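Side-chain contacts in nitroalkane oxidase (Podospora anserina, PDB 3MKH), which oxidises nitroalkanes to aldehydes or ketones with FAD as cofactor, consuming oxygen and releasing nitrite and hydrogen peroxide: residues F5-S10 and L330-A335; R23-P28 and A52-A57; I106-G111 and F267-G272; A115-P120 and P251-L256; N173-D178 and F224-H229. All blocks are in the same frame, centred on the assembly; numbering follows the deposited sequence.

Interaction 1. Residues F5-S10 and L330-A335; sequences FHLSAS and LTWKAA
Trp-332 sends its indole out from helix 311-340 to meet Leu-7 and the backbone of Phe-5, just ahead of helix 9-33. Its CB already points toward the N-terminal segment, and chi1 of -74° and chi2 of 11° together turn the six-membered ring outward as the leading end. At that end CZ3 comes first: Phe-5 O lies 4.4 Å from Trp-332 CZ3, at the ring's edge and near its plane, a loose approach. The next atom, CH2, makes the main contact, with Leu-7 CD1 3.9 Å from Trp-332 CH2; the same methyl also reaches CZ3. The leucine and the indole cross at about a right angle, and the methyl comes in obliquely to the ring. The contact joins the start of the N-terminal helical domain to the C-terminal helical domain of the acyl-CoA dehydrogenase fold, with Leu-7 placed just before Ser-8, the N-cap of helix 9-33. Ile-76 and Ile-80 of helix 75-88 also touch the indole, as does Ile-3 of the second subunit, so the contact is buried close to a subunit interface. There Phe-5 meets Phe-5 of the second subunit, with the ring planes at about 80°.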
# COMPACT_ATOMS: atom_id res chain seq x y z
N PHE A 5 18.91 -4.96 23.57
CA PHE A 5 19.08 -3.97 22.50
C PHE A 5 20.05 -2.82 22.86
O PHE A 5 20.19 -1.85 22.10
CB PHE A 5 17.71 -3.41 22.07
CG PHE A 5 16.85 -4.40 21.33
CD1 PHE A 5 16.15 -5.38 22.02
CD2 PHE A 5 16.76 -4.36 19.95
CE1 PHE A 5 15.37 -6.31 21.34
CE2 PHE A 5 15.97 -5.28 19.26
CZ PHE A 5 15.28 -6.25 19.96
N HIS A 6 20.73 -2.94 23.99
CA HIS A 6 21.75 -1.95 24.36
C HIS A 6 23.06 -2.22 23.64
O HIS A 6 23.52 -3.35 23.55
CB HIS A 6 21.99 -1.95 25.88
CG HIS A 6 20.89 -1.32 26.67
ND1 HIS A 6 20.84 -1.35 28.04
CD2 HIS A 6 19.80 -0.61 26.27
CE1 HIS A 6 19.77 -0.70 28.46
NE2 HIS A 6 19.12 -0.25 27.40
N LEU A 7 23.68 -1.16 23.12
CA LEU A 7 24.98 -1.29 22.51
C LEU A 7 26.02 -1.47 23.61
O LEU A 7 25.94 -0.81 24.65
CB LEU A 7 25.33 -0.03 21.71
CG LEU A 7 24.65 0.24 20.37
CD1 LEU A 7 23.17 0.39 20.55
CD2 LEU A 7 25.24 1.49 19.78
N SER A 8 26.98 -2.35 23.36
CA SER A 8 28.14 -2.52 24.22
C SER A 8 29.05 -1.31 24.07
O SER A 8 28.83 -0.47 23.20
CB SER A 8 28.90 -3.78 23.83
OG SER A 8 29.44 -3.66 22.52
N ALA A 9 30.08 -1.22 24.91
CA ALA A 9 31.05 -0.13 24.80
C ALA A 9 31.70 -0.13 23.41
O ALA A 9 31.93 0.92 22.82
CB ALA A 9 32.11 -0.25 25.89
N SER A 10 32.00 -1.32 22.90
CA SER A 10 32.60 -1.45 21.58
C SER A 10 31.63 -1.04 20.45
O SER A 10 32.06 -0.53 19.40
CB SER A 10 33.08 -2.89 21.37
OG SER A 10 33.47 -3.09 20.03
N LEU A 330 14.81 -5.05 12.36
CA LEU A 330 14.95 -6.18 11.45
C LEU A 330 16.39 -6.33 10.96
O LEU A 330 16.94 -7.43 10.93
CB LEU A 330 13.98 -6.05 10.25
CG LEU A 330 14.14 -7.19 9.23
CD1 LEU A 330 13.95 -8.53 9.90
CD2 LEU A 330 13.16 -7.05 8.06
N THR A 331 17.01 -5.21 10.55
CA THR A 331 18.39 -5.26 10.09
C THR A 331 19.32 -5.83 11.18
O THR A 331 20.19 -6.65 10.89
CB THR A 331 18.90 -3.88 9.63
OG1 THR A 331 18.19 -3.49 8.45
CG2 THR A 331 20.38 -3.93 9.31
N TRP A 332 19.15 -5.38 12.42
CA TRP A 332 20.02 -5.86 13.51
C TRP A 332 19.77 -7.33 13.84
O TRP A 332 20.70 -8.09 14.15
CB TRP A 332 19.87 -4.98 14.75
CG TRP A 332 20.53 -3.62 14.60
CD1 TRP A 332 21.02 -3.06 13.44
CD2 TRP A 332 20.78 -2.67 15.64
NE1 TRP A 332 21.55 -1.82 13.70
CE2 TRP A 332 21.42 -1.55 15.04
CE3 TRP A 332 20.53 -2.65 17.01
CZ2 TRP A 332 21.81 -0.43 15.78
CZ3 TRP A 332 20.91 -1.53 17.74
CH2 TRP A 332 21.55 -0.44 17.12
N LYS A 333 18.51 -7.75 13.79
CA LYS A 333 18.20 -9.17 13.98
C LYS A 333 18.92 -10.03 12.93
O LYS A 333 19.55 -11.04 13.26
CB LYS A 333 16.68 -9.42 13.96
CG LYS A 333 16.28 -10.88 13.86
CD LYS A 333 16.74 -11.70 15.07
CE LYS A 333 16.46 -13.21 14.83
NZ LYS A 333 16.82 -14.10 15.98
N ALA A 334 18.82 -9.62 11.67
CA ALA A 334 19.49 -10.34 10.58
C ALA A 334 21.00 -10.31 10.77
O ALA A 334 21.67 -11.31 10.53
CB ALA A 334 19.11 -9.73 9.21
N ALA A 335 21.55 -9.16 11.16
CA ALA A 335 22.99 -9.07 11.41
C ALA A 335 23.40 -10.08 12.49
O ALA A 335 24.40 -10.80 12.36
CB ALA A 335 23.35 -7.67 11.85

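Interaction 2. Residues R23-P28 and A52-A57; sequences RNLLMP and AAAVSA
Ala-53 is the first residue of segment 52-57 to meet Leu-25, whose side chain reaches across from helix 9-33. The methyl of Ala-53 points toward that helix, and its CB lies 4.1 Å from Leu-25 CG, so it touches the branch point of the leucine. Farther out on the same side chain, Leu-25 CD2 sits 4.0 Å from the carbonyl carbon of Ala-53. At Ala-54 the contact is closest: Leu-25 CD2 is 3.7 Å from Ala-54 CA and lies over the backbone, while Ala-54 CB is 4.0 Å from the same methyl. Ile-96 of helix 90-109 also touches Ala-54. A single leucine branch thus rests against the Ala-53 to Ala-54 peptide, where two short side chains let it come down onto the main chain. This joins the first helix of the N-terminal helical domain of the acyl-CoA dehydrogenase fold to the short helix 48-56. In helix 9-33 a wider pi-type turn spans 23-26 and a kink follows at Pro-28, so Leu-25 stands on irregular helix. Beyond Ala-54 the helix runs on to Ser-56, and Ala-57 N still bonds to Ala-53 O.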
# COMPACT_ATOMS: atom_id res chain seq x y z
N ARG A 23 31.34 12.63 9.04
CA ARG A 23 31.46 14.09 9.08
C ARG A 23 32.81 14.59 8.53
O ARG A 23 32.86 15.59 7.82
CB ARG A 23 31.22 14.60 10.50
CG ARG A 23 31.70 16.02 10.76
CD ARG A 23 30.72 17.06 10.25
NE ARG A 23 29.45 17.02 10.97
CZ ARG A 23 29.29 17.43 12.22
NH1 ARG A 23 30.34 17.91 12.90
NH2 ARG A 23 28.09 17.37 12.81
N ASN A 24 33.90 13.89 8.85
CA ASN A 24 35.23 14.36 8.47
C ASN A 24 35.67 13.99 7.07
O ASN A 24 36.43 14.72 6.46
CB ASN A 24 36.29 13.87 9.46
CG ASN A 24 36.19 14.56 10.80
OD1 ASN A 24 35.69 15.68 10.90
ND2 ASN A 24 36.67 13.90 11.83
N LEU A 25 35.25 12.82 6.60
CA LEU A 25 35.71 12.31 5.31
C LEU A 25 34.63 12.42 4.23
O LEU A 25 34.87 12.97 3.15
CB LEU A 25 36.21 10.88 5.45
CG LEU A 25 37.66 10.73 5.91
CD1 LEU A 25 38.04 11.84 6.86
CD2 LEU A 25 37.90 9.39 6.54
N LEU A 26 33.42 11.96 4.54
CA LEU A 26 32.39 11.89 3.50
C LEU A 26 31.78 13.24 3.11
O LEU A 26 31.51 13.50 1.93
CB LEU A 26 31.30 10.89 3.91
CG LEU A 26 31.81 9.46 4.16
CD1 LEU A 26 30.67 8.53 4.56
CD2 LEU A 26 32.59 8.89 2.96
N MET A 27 31.55 14.11 4.10
CA MET A 27 31.00 15.43 3.79
C MET A 27 31.93 16.25 2.90
O MET A 27 31.48 16.88 1.94
CB MET A 27 30.63 16.18 5.07
CG MET A 27 29.40 15.62 5.77
SD MET A 27 28.87 16.61 7.20
CE MET A 27 28.49 18.19 6.43
N PRO A 28 33.23 16.26 3.21
CA PRO A 28 34.15 16.95 2.30
C PRO A 28 34.24 16.32 0.91
O PRO A 28 34.41 17.04 -0.06
CB PRO A 28 35.50 16.85 3.03
CG PRO A 28 35.13 16.76 4.47
CD PRO A 28 33.87 15.94 4.50
N ALA A 52 41.55 7.85 0.18
CA ALA A 52 42.86 7.58 0.78
C ALA A 52 42.87 7.92 2.27
O ALA A 52 43.56 7.26 3.06
CB ALA A 52 43.96 8.36 0.05
N ALA A 53 42.13 8.95 2.66
CA ALA A 53 42.04 9.33 4.06
C ALA A 53 41.30 8.26 4.87
O ALA A 53 41.66 7.99 6.02
CB ALA A 53 41.35 10.70 4.23
N ALA A 54 40.27 7.66 4.27
CA ALA A 54 39.52 6.56 4.90
C ALA A 54 40.41 5.34 5.05
O ALA A 54 40.34 4.61 6.05
CB ALA A 54 38.27 6.21 4.09
N VAL A 55 41.24 5.11 4.05
CA VAL A 55 42.18 4.00 4.10
C VAL A 55 43.15 4.21 5.27
O VAL A 55 43.41 3.28 6.06
CB VAL A 55 42.97 3.86 2.80
CG1 VAL A 55 44.15 2.88 3.02
CG2 VAL A 55 42.06 3.37 1.66
N SER A 56 43.68 5.42 5.37
CA SER A 56 44.61 5.76 6.44
C SER A 56 43.98 5.64 7.83
O SER A 56 44.66 5.32 8.81
CB SER A 56 45.19 7.16 6.23
OG SER A 56 46.08 7.47 7.28
N ALA A 57 42.67 5.86 7.89
CA ALA A 57 41.88 5.68 9.11
C ALA A 57 41.61 4.20 9.45
O ALA A 57 41.01 3.90 10.48
CB ALA A 57 40.57 6.46 9.01

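Interaction 3. Residues I106-G111 and F267-G272; sequences INLAAG and FGAFDG
A little way along the helix from Gly-268 and Ala-269, the residues that Leu-108 touches, OD2 of Asp-271 is gripped by two groups at once: a salt bridge from Arg-349 NE and a hydrogen bond with Tyr-345 OH. This buried carboxylate would probably stay ionised beside the arginine. The contact with helix 90-109 itself is apolar and rests on one methyl. Leu-108 CD1 lies 3.5 Å from Ala-269 N and 3.8 Å from Gly-268 C, so it sits against the peptide joining the two residues; Ala-269 CB is farther, 4.3 Å from Leu-108 CD1. The leucine reaches this far because CG stands anti to the carbonyl carbon and CD1 continues the chain outward (chi2 172°). The absence of a side chain at Gly-268 matters here, since a CB at that position would point toward Leu-108 and come tightly against CD1. The methyl therefore meets bare helix backbone. Helix 90-109 belongs to the N-terminal helical domain, and helix 262-298 opens the C-terminal helical domain of the acyl-CoA dehydrogenase fold, so Leu-108 links the last turn of helix 90-109 to the first part of helix 262-298, across the two domains. Around it the helix is slightly irregular: Gly-268 O takes weak bonds from both Asp-271 N and Gly-272 N, whereas Asp-271 N bonds well to Phe-267 O. The Ala-269 side chain also packs on Leu-132, an FAD-binding residue, and is about 9 Å from the bound cofactor.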
# COMPACT_ATOMS: atom_id res chain seq x y z
N ILE A 106 36.99 -13.21 -1.08
CA ILE A 106 38.29 -13.59 -0.56
C ILE A 106 38.25 -13.91 0.94
O ILE A 106 38.87 -14.89 1.37
CB ILE A 106 39.35 -12.52 -0.90
CG1 ILE A 106 39.46 -12.40 -2.42
CG2 ILE A 106 40.71 -12.93 -0.34
CD1 ILE A 106 40.29 -11.24 -2.89
N ASN A 107 37.51 -13.13 1.72
CA ASN A 107 37.25 -13.48 3.12
C ASN A 107 36.61 -14.85 3.21
O ASN A 107 36.90 -15.63 4.12
CB ASN A 107 36.31 -12.47 3.78
CG ASN A 107 36.97 -11.16 4.11
OD1 ASN A 107 36.32 -10.11 4.17
ND2 ASN A 107 38.27 -11.19 4.34
N LEU A 108 35.71 -15.15 2.26
CA LEU A 108 34.95 -16.40 2.31
C LEU A 108 35.73 -17.63 1.83
O LEU A 108 35.50 -18.73 2.33
CB LEU A 108 33.63 -16.28 1.53
CG LEU A 108 32.60 -15.27 2.05
CD1 LEU A 108 31.45 -15.14 1.06
CD2 LEU A 108 32.08 -15.65 3.43
N ALA A 109 36.66 -17.46 0.89
CA ALA A 109 37.18 -18.64 0.18
C ALA A 109 38.69 -18.66 -0.08
O ALA A 109 39.19 -19.58 -0.70
CB ALA A 109 36.43 -18.81 -1.15
N ALA A 110 39.40 -17.64 0.39
CA ALA A 110 40.82 -17.54 0.10
C ALA A 110 41.53 -18.84 0.47
O ALA A 110 41.18 -19.49 1.45
CB ALA A 110 41.43 -16.38 0.86
N GLY A 111 42.52 -19.22 -0.34
CA GLY A 111 43.47 -20.25 0.05
C GLY A 111 44.79 -19.60 0.42
O GLY A 111 44.91 -18.36 0.34
N PHE A 267 26.97 -15.75 -3.89
CA PHE A 267 25.71 -15.56 -3.19
C PHE A 267 25.95 -15.45 -1.70
O PHE A 267 25.17 -14.83 -1.00
CB PHE A 267 24.72 -16.67 -3.54
CG PHE A 267 24.17 -16.56 -4.93
CD1 PHE A 267 23.72 -15.35 -5.41
CD2 PHE A 267 24.09 -17.67 -5.76
CE1 PHE A 267 23.21 -15.22 -6.70
CE2 PHE A 267 23.58 -17.55 -7.04
CZ PHE A 267 23.14 -16.32 -7.51
N GLY A 268 27.03 -16.06 -1.21
CA GLY A 268 27.41 -15.89 0.18
C GLY A 268 27.78 -14.44 0.43
O GLY A 268 27.38 -13.85 1.43
N ALA A 269 28.56 -13.88 -0.49
CA ALA A 269 28.92 -12.47 -0.40
C ALA A 269 27.64 -11.62 -0.40
O ALA A 269 27.50 -10.69 0.40
CB ALA A 269 29.84 -12.08 -1.55
N PHE A 270 26.69 -11.96 -1.27
CA PHE A 270 25.46 -11.18 -1.37
C PHE A 270 24.51 -11.38 -0.18
O PHE A 270 23.62 -10.56 0.03
CB PHE A 270 24.72 -11.44 -2.68
CG PHE A 270 25.43 -10.93 -3.90
CD1 PHE A 270 25.78 -9.59 -4.01
CD2 PHE A 270 25.73 -11.78 -4.95
CE1 PHE A 270 26.44 -9.11 -5.15
CE2 PHE A 270 26.38 -11.32 -6.08
CZ PHE A 270 26.74 -9.98 -6.18
N ASP A 271 24.69 -12.46 0.58
CA ASP A 271 23.92 -12.61 1.82
C ASP A 271 24.36 -11.61 2.90
O ASP A 271 23.54 -11.02 3.59
CB ASP A 271 24.04 -14.03 2.38
CG ASP A 271 23.28 -15.06 1.55
OD1 ASP A 271 22.39 -14.69 0.75
OD2 ASP A 271 23.58 -16.27 1.70
N GLY A 272 25.67 -11.43 3.05
CA GLY A 272 26.21 -10.43 3.95
C GLY A 272 25.85 -9.02 3.49
O GLY A 272 25.45 -8.17 4.30

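Interaction 4. Residues A115-P120 and P251-L256; sequences AEFLAP and PTKNVL
Glu-116 and Lys-253 face each other in a salt bridge on the exposed side of this contact, with Lys-253 NZ giving a bond of 3.0 Å to Glu-116 OE2. The ammonium group meets OE2 on its syn side, 22° out of the carboxylate plane, and a weak second bond of 3.5 Å runs from Lys-253 NZ to Glu-116 OE1. Both carboxylate oxygens thus share one donor, though unequally. The lysine is fully extended beyond CG, the two side chains cross at about a right angle, and OE2 also touches the lysine CD. Deeper in, Phe-117 lies against the next residue: its CZ is 3.8 Å from Asn-254 CG, and the amide stands at the ring's edge with the two planes 87° apart. Lys-253 O approaches the same ring obliquely, 4.2 Å from Phe-117 CE1. The contact fastens the weakly bonded helix 115-118, which follows the N-terminal helices, to the middle beta domain of the acyl-CoA dehydrogenase fold. Leu-210 and Thr-212 of strand 206-212 also pack on Phe-117. With the phenyl ring cut back to an alanine here, a gap would probably open beside the Asn-254 amide and these strand residues. Within 251-256 a short 3-10 turn pairs Asn-254 N with Pro-251 O and Val-255 N with Thr-252 O, while Asn-254 and Leu-256 also bond through their backbones to Leu-210 and Ile-208. In 115-120, by contrast, Ala-115 O takes weak bonds from the backbone N of both Leu-118 and Ala-119.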
# COMPACT_ATOMS: atom_id res chain seq x y z
N ALA A 115 47.11 -14.83 -0.18
CA ALA A 115 47.50 -13.82 0.81
C ALA A 115 48.18 -12.65 0.11
O ALA A 115 48.00 -11.50 0.52
CB ALA A 115 48.42 -14.43 1.87
N GLU A 116 48.95 -12.94 -0.93
CA GLU A 116 49.64 -11.88 -1.66
C GLU A 116 48.67 -10.87 -2.29
O GLU A 116 49.04 -9.71 -2.50
CB GLU A 116 50.57 -12.45 -2.74
CG GLU A 116 49.89 -13.34 -3.76
CD GLU A 116 50.78 -13.64 -4.96
OE1 GLU A 116 51.31 -12.69 -5.56
OE2 GLU A 116 50.95 -14.83 -5.31
N PHE A 117 47.46 -11.32 -2.60
CA PHE A 117 46.50 -10.44 -3.28
C PHE A 117 45.90 -9.44 -2.31
O PHE A 117 45.53 -8.33 -2.70
CB PHE A 117 45.37 -11.24 -3.93
CG PHE A 117 45.81 -12.09 -5.08
CD1 PHE A 117 46.18 -13.41 -4.87
CD2 PHE A 117 45.84 -11.58 -6.37
CE1 PHE A 117 46.59 -14.21 -5.93
CE2 PHE A 117 46.24 -12.37 -7.44
CZ PHE A 117 46.62 -13.70 -7.21
N LEU A 118 45.80 -9.85 -1.05
CA LEU A 118 45.22 -9.03 0.00
C LEU A 118 46.20 -8.00 0.54
O LEU A 118 45.80 -7.01 1.13
CB LEU A 118 44.77 -9.93 1.15
CG LEU A 118 43.31 -9.97 1.57
CD1 LEU A 118 42.38 -9.70 0.40
CD2 LEU A 118 42.99 -11.30 2.27
N ALA A 119 47.49 -8.24 0.33
CA ALA A 119 48.52 -7.40 0.93
C ALA A 119 48.32 -5.88 0.77
O ALA A 119 48.47 -5.12 1.74
CB ALA A 119 49.91 -7.80 0.44
N PRO A 120 47.99 -5.43 -0.46
CA PRO A 120 47.82 -3.98 -0.65
C PRO A 120 46.72 -3.37 0.22
O PRO A 120 46.76 -2.17 0.49
CB PRO A 120 47.45 -3.87 -2.14
CG PRO A 120 48.08 -5.08 -2.76
CD PRO A 120 47.91 -6.16 -1.73
N PRO A 251 47.55 -16.66 -14.19
CA PRO A 251 48.06 -17.95 -13.72
C PRO A 251 47.02 -18.64 -12.83
O PRO A 251 46.03 -18.02 -12.41
CB PRO A 251 49.32 -17.57 -12.95
CG PRO A 251 49.07 -16.15 -12.50
CD PRO A 251 48.26 -15.51 -13.60
N THR A 252 47.25 -19.91 -12.54
CA THR A 252 46.24 -20.69 -11.85
C THR A 252 46.08 -20.27 -10.39
O THR A 252 45.04 -20.49 -9.79
CB THR A 252 46.54 -22.20 -11.94
OG1 THR A 252 47.85 -22.45 -11.43
CG2 THR A 252 46.47 -22.66 -13.40
N LYS A 253 47.11 -19.64 -9.81
CA LYS A 253 46.96 -19.11 -8.45
C LYS A 253 45.81 -18.10 -8.37
O LYS A 253 45.24 -17.90 -7.30
CB LYS A 253 48.26 -18.49 -7.94
CG LYS A 253 48.72 -17.26 -8.69
CD LYS A 253 49.98 -16.68 -8.05
CE LYS A 253 50.46 -15.45 -8.79
NZ LYS A 253 51.71 -14.91 -8.24
N ASN A 254 45.48 -17.47 -9.50
CA ASN A 254 44.42 -16.44 -9.52
C ASN A 254 43.02 -17.00 -9.33
O ASN A 254 42.07 -16.25 -9.06
CB ASN A 254 44.46 -15.62 -10.82
CG ASN A 254 45.45 -14.47 -10.78
OD1 ASN A 254 45.12 -13.32 -11.12
ND2 ASN A 254 46.68 -14.76 -10.40
N VAL A 255 42.86 -18.31 -9.52
CA VAL A 255 41.54 -18.91 -9.34
C VAL A 255 41.17 -18.94 -7.85
O VAL A 255 41.90 -19.51 -7.04
CB VAL A 255 41.47 -20.33 -9.91
CG1 VAL A 255 40.12 -20.95 -9.59
CG2 VAL A 255 41.73 -20.33 -11.41
N LEU A 256 40.06 -18.29 -7.51
CA LEU A 256 39.60 -18.25 -6.12
C LEU A 256 38.59 -19.36 -5.87
O LEU A 256 38.70 -20.08 -4.88
CB LEU A 256 38.97 -16.89 -5.78
CG LEU A 256 38.37 -16.77 -4.37
CD1 LEU A 256 39.46 -16.77 -3.30
CD2 LEU A 256 37.50 -15.49 -4.22

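Interaction 5. Residues N173-D178 and F224-H229; sequences NCAGWD and FEVLRH
Ala-175 fits its methyl between Phe-224 and Val-226, two side chains that point to the same side of strand 224-228. Ala-175 CB lies 3.9 Å from Phe-224 CZ and 3.8 Å from Val-226 CG2, so a single small group is held by an aromatic tip and a branched methyl. The phenyl ring is brought there by its first torsion, which sets CG opposite the backbone N (chi1 -177°) and pushes the CE1 and CZ end toward the turn. That end comes obliquely against the main chain as well: Phe-224 CZ is 3.7 Å from Ala-175 CA and 3.8 Å from Cys-174 O. The valine turns its branches different ways, CG2 to the alanine and CG1 over one face of the His-229 ring, displaced from its centre. Cys-174 and Ala-175 are the two central residues of a type I beta turn closed by a 3.0 Å bond from Gly-176 N to Asn-173 O. The turn lies in the loop between strands 161-168 and 184-191 of the middle beta domain and here meets strand 224-228, which pairs with strand 242-251 and carries a classic beta bulge at Leu-227 and Arg-228 opposite His-242. A leucine here has no ring to set edge-to-face with Tyr-245, and would probably leave Ala-175 and the Cys-174 carbonyl less well covered. The Cys-174 side chain, also buried, packs on Val-133, an FAD-binding residue.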
# COMPACT_ATOMS: atom_id res chain seq x y z
N ASN A 173 33.57 0.16 -8.89
CA ASN A 173 35.02 0.25 -8.74
C ASN A 173 35.86 -0.53 -9.75
O ASN A 173 37.08 -0.37 -9.78
CB ASN A 173 35.49 -0.20 -7.33
CG ASN A 173 35.03 0.71 -6.20
OD1 ASN A 173 35.10 0.31 -5.02
ND2 ASN A 173 34.61 1.92 -6.53
N CYS A 174 35.24 -1.38 -10.58
CA CYS A 174 36.03 -2.33 -11.38
C CYS A 174 37.06 -1.67 -12.31
O CYS A 174 38.07 -2.28 -12.66
CB CYS A 174 35.13 -3.27 -12.19
SG CYS A 174 34.22 -2.45 -13.53
N ALA A 175 36.80 -0.42 -12.70
CA ALA A 175 37.70 0.24 -13.65
C ALA A 175 38.85 1.02 -12.99
O ALA A 175 39.75 1.49 -13.68
CB ALA A 175 36.88 1.14 -14.60
N GLY A 176 38.83 1.15 -11.67
CA GLY A 176 39.91 1.84 -10.96
C GLY A 176 39.84 3.35 -11.08
O GLY A 176 38.98 3.89 -11.78
N TRP A 177 40.76 4.05 -10.41
CA TRP A 177 40.74 5.51 -10.41
C TRP A 177 41.00 6.12 -11.78
O TRP A 177 40.49 7.20 -12.10
CB TRP A 177 41.76 6.07 -9.42
CG TRP A 177 41.49 5.68 -8.00
CD1 TRP A 177 42.26 4.87 -7.21
CD2 TRP A 177 40.38 6.09 -7.20
NE1 TRP A 177 41.70 4.76 -5.96
CE2 TRP A 177 40.54 5.49 -5.93
CE3 TRP A 177 39.26 6.91 -7.42
CZ2 TRP A 177 39.62 5.67 -4.89
CZ3 TRP A 177 38.34 7.09 -6.39
CH2 TRP A 177 38.54 6.48 -5.13
N ASP A 178 41.79 5.42 -12.60
CA ASP A 178 42.21 5.94 -13.89
C ASP A 178 41.51 5.22 -15.05
O ASP A 178 41.85 5.40 -16.22
CB ASP A 178 43.74 5.89 -14.04
CG ASP A 178 44.29 4.47 -14.13
OD1 ASP A 178 43.50 3.50 -14.04
OD2 ASP A 178 45.52 4.34 -14.30
N PHE A 224 41.76 -4.51 -21.13
CA PHE A 224 40.66 -3.93 -20.36
C PHE A 224 40.23 -2.63 -21.02
O PHE A 224 41.07 -1.80 -21.38
CB PHE A 224 41.06 -3.68 -18.90
CG PHE A 224 39.94 -3.14 -18.04
CD1 PHE A 224 39.80 -1.78 -17.84
CD2 PHE A 224 39.03 -4.00 -17.44
CE1 PHE A 224 38.75 -1.27 -17.04
CE2 PHE A 224 37.99 -3.51 -16.64
CZ PHE A 224 37.85 -2.13 -16.45
N GLU A 225 38.92 -2.44 -21.17
CA GLU A 225 38.42 -1.20 -21.77
C GLU A 225 37.11 -0.77 -21.15
O GLU A 225 36.21 -1.59 -20.95
CB GLU A 225 38.25 -1.35 -23.29
CG GLU A 225 37.96 -0.02 -24.01
CD GLU A 225 37.59 -0.20 -25.48
OE1 GLU A 225 37.85 -1.29 -26.03
OE2 GLU A 225 37.03 0.75 -26.09
N VAL A 226 37.00 0.51 -20.81
CA VAL A 226 35.72 1.09 -20.45
C VAL A 226 34.95 1.41 -21.74
O VAL A 226 35.42 2.19 -22.56
CB VAL A 226 35.88 2.35 -19.59
CG1 VAL A 226 34.52 3.04 -19.37
CG2 VAL A 226 36.54 1.99 -18.25
N LEU A 227 33.79 0.79 -21.91
CA LEU A 227 32.99 1.01 -23.11
C LEU A 227 32.08 2.22 -22.93
O LEU A 227 31.92 3.01 -23.85
CB LEU A 227 32.15 -0.22 -23.44
CG LEU A 227 32.92 -1.52 -23.74
CD1 LEU A 227 31.94 -2.63 -24.08
CD2 LEU A 227 33.91 -1.29 -24.88
N ARG A 228 31.45 2.34 -21.76
CA ARG A 228 30.56 3.47 -21.50
C ARG A 228 30.46 3.74 -20.02
O ARG A 228 30.24 2.82 -19.22
CB ARG A 228 29.16 3.21 -22.07
CG ARG A 228 28.15 4.29 -21.71
CD ARG A 228 26.81 4.10 -22.42
NE ARG A 228 26.03 2.96 -21.93
CZ ARG A 228 25.03 3.06 -21.05
NH1 ARG A 228 24.70 4.24 -20.54
NH2 ARG A 228 24.37 1.97 -20.67
N HIS A 229 30.66 5.01 -19.66
CA HIS A 229 30.38 5.46 -18.30
C HIS A 229 28.87 5.63 -18.18
O HIS A 229 28.25 6.26 -19.04
CB HIS A 229 31.08 6.79 -17.99
CG HIS A 229 32.58 6.70 -17.95
ND1 HIS A 229 33.26 6.19 -16.87
CD2 HIS A 229 33.52 7.07 -18.86
CE1 HIS A 229 34.56 6.24 -17.11
NE2 HIS A 229 34.75 6.76 -18.31

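Interactions 3 and 4 are neighbours, with centres about 15 Å apart, and they touch directly: Ile-106 CG2 lies 3.7 Å from Leu-118 CD1, and Leu-256 CD1 also packs on Ala-109 and Ala-110. Interactions 4 and 5 reach the same beta sheet at places whose centres are about 21 Å apart. Interactions 1 and 2 share helix 9-33, yet their nearest atoms are about 13 Å apart. Interaction 1 encloses the other four along the chain and lies across the chain's centre from interaction 5. Interactions 3 and 5 lie near the active site: the Ala-269 side chain is about 9 Å from FAD and about 8 Å from that of Asp-399, the probable proton acceptor, and the Cys-174 side chain is about 8 Å from FAD.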